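Local coordinates for transcriptional regulator I2 (Pseudomonas fluorescens A506, PDB 4MO7), which probably regulates transcription as a TetR-family protein and acts as a Crohn's disease-associated superantigen, at residues 85-90 with 119-124. Numbering follows the deposited sequence.
Sequences IHYNTA and GGSGEA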
loop_
_atom_site.group_PDB
_atom_site.type_symbol
_atom_site.label_atom_id
_atom_site.label_comp_id
_atom_site.label_asym_id
_atom_site.label_seq_id
_atom_site.Cartn_x
_atom_site.Cartn_y
_atom_site.Cartn_z
ATOM N N ILE A 85 -1.094 -10.805 17.043
ATOM C CA ILE A 85 -1.514 -9.468 17.334
ATOM C C ILE A 85 -1.416 -9.137 18.812
ATOM O O ILE A 85 -1.020 -8.007 19.156
ATOM C CB ILE A 85 -2.926 -9.168 16.824
ATOM C CG1 ILE A 85 -2.963 -9.255 15.288
ATOM C CG2 ILE A 85 -3.301 -7.713 17.148
ATOM C CD1 ILE A 85 -4.377 -9.088 14.750
ATOM N N HIS A 86 -1.766 -10.083 19.690
ATOM C CA HIS A 86 -1.618 -9.896 21.124
ATOM C C HIS A 86 -0.180 -9.616 21.427
ATOM O O HIS A 86 0.132 -8.723 22.209
ATOM C CB HIS A 86 -2.038 -11.162 21.887
ATOM C CG HIS A 86 -3.469 -11.148 22.291
ATOM N ND1 HIS A 86 -4.308 -12.227 22.099
ATOM C CD2 HIS A 86 -4.218 -10.188 22.880
ATOM C CE1 HIS A 86 -5.515 -11.924 22.545
ATOM N NE2 HIS A 86 -5.488 -10.696 23.027
ATOM N N TYR A 87 0.714 -10.364 20.786
ATOM C CA TYR A 87 2.143 -10.150 21.040
ATOM C C TYR A 87 2.616 -8.807 20.532
ATOM O O TYR A 87 3.312 -8.086 21.280
ATOM C CB TYR A 87 2.942 -11.287 20.397
ATOM C CG TYR A 87 4.437 -11.063 20.317
ATOM C CD1 TYR A 87 5.276 -11.471 21.339
ATOM C CD2 TYR A 87 5.006 -10.494 19.178
ATOM C CE1 TYR A 87 6.664 -11.268 21.247
ATOM C CE2 TYR A 87 6.368 -10.284 19.074
ATOM C CZ TYR A 87 7.195 -10.672 20.104
ATOM O OH TYR A 87 8.550 -10.457 19.962
ATOM N N ASN A 88 2.286 -8.455 19.285
ATOM C CA ASN A 88 2.654 -7.127 18.771
ATOM C C ASN A 88 2.125 -6.048 19.687
ATOM O O ASN A 88 2.845 -5.112 20.032
ATOM C CB ASN A 88 2.199 -6.899 17.309
ATOM C CG ASN A 88 2.976 -7.780 16.307
ATOM O OD1 ASN A 88 3.966 -8.421 16.672
ATOM N ND2 ASN A 88 2.525 -7.818 15.058
ATOM N N THR A 89 0.880 -6.181 20.139
ATOM C CA THR A 89 0.333 -5.115 20.950
ATOM C C THR A 89 1.027 -5.012 22.312
ATOM O O THR A 89 1.231 -3.897 22.842
ATOM C CB THR A 89 -1.210 -5.291 21.134
ATOM O OG1 THR A 89 -1.835 -5.397 19.823
ATOM C CG2 THR A 89 -1.787 -4.182 21.867
ATOM N N ALA A 90 1.333 -6.159 22.915
ATOM C CA ALA A 90 1.994 -6.180 24.235
ATOM C C ALA A 90 3.354 -5.525 24.132
ATOM O O ALA A 90 3.757 -4.754 25.024
ATOM C CB ALA A 90 2.165 -7.586 24.763
ATOM N N GLY A 119 9.062 -8.377 8.981
ATOM C CA GLY A 119 9.354 -9.753 9.351
ATOM C C GLY A 119 9.765 -9.999 10.793
ATOM O O GLY A 119 10.085 -11.129 11.175
ATOM N N GLY A 120 9.766 -8.946 11.603
ATOM C CA GLY A 120 9.645 -9.133 13.040
ATOM C C GLY A 120 8.229 -9.685 13.237
ATOM O O GLY A 120 7.436 -9.774 12.273
ATOM N N SER A 121 7.917 -10.084 14.463
ATOM C CA SER A 121 6.711 -10.876 14.735
ATOM C C SER A 121 6.664 -12.250 14.016
ATOM O O SER A 121 5.791 -13.077 14.302
ATOM C CB SER A 121 5.462 -10.040 14.457
ATOM O OG SER A 121 5.607 -8.760 15.063
ATOM N N GLY A 122 7.596 -12.478 13.084
ATOM C CA GLY A 122 7.863 -13.800 12.538
ATOM C C GLY A 122 6.815 -14.540 11.715
ATOM O O GLY A 122 6.060 -13.946 10.918
ATOM N N GLU A 123 6.795 -15.867 11.888
ATOM C CA GLU A 123 6.007 -16.751 11.016
ATOM C C GLU A 123 4.531 -16.511 11.181
ATOM O O GLU A 123 3.785 -16.597 10.222
ATOM C CB GLU A 123 6.319 -18.239 11.270
ATOM C CG GLU A 123 7.773 -18.602 11.039
ATOM C CD GLU A 123 8.655 -18.102 12.172
ATOM O OE1 GLU A 123 8.084 -17.676 13.204
ATOM O OE2 GLU A 123 9.900 -18.147 12.048
ATOM N N ALA A 124 4.105 -16.214 12.405
ATOM C CA ALA A 124 2.674 -16.091 12.674
ATOM C C ALA A 124 2.091 -14.779 12.084
ATOM O O ALA A 124 0.892 -14.692 11.778
ATOM C CB ALA A 124 2.407 -16.223 14.130
#
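S121 meets N88 through its hydroxyl, which donates a hydrogen bond to the amide oxygen of N88, with OG only 2.3 Å from OD1. So short a separation is doubtful as a measured length and probably marks a limit of the model. The same hydroxyl also lies 3.2 Å from N88 ND2. Asparagine suits this place because its short side chain offers OD1 to the serine, while ND2 hydrogen-bonds to a residue just beyond the two segments, which helps fix the amide's rotation. Its CG lies anti to the carbonyl carbon (chi1 -69°), which brings the amide round to the serine. Beside this bond Y87 adds a looser touch, the edge of its ring lying near S121, with CE2 4.4 Å from OG. The contact joins the long helix 73-97 to the turn leading into helix 122-130 in an all-helical fold of the TetR family, at the surface of the chain. In that turn G119, S121 and G122 all have positive phi, easy for glycine and less common for serine; at G119 a side chain would also strike the preceding carbonyl. Farther out, the methyl of A124 packs on V80 and T84. On helix 73-97, T89 OG1 hydrogen-bonds to I85 O at 2.8 Å from above its carbonyl plane, opposite the face used by T89 N; threonine can thus satisfy its hydroxyl within a helix. I85 lies against V143 and L146 of helix 137-163.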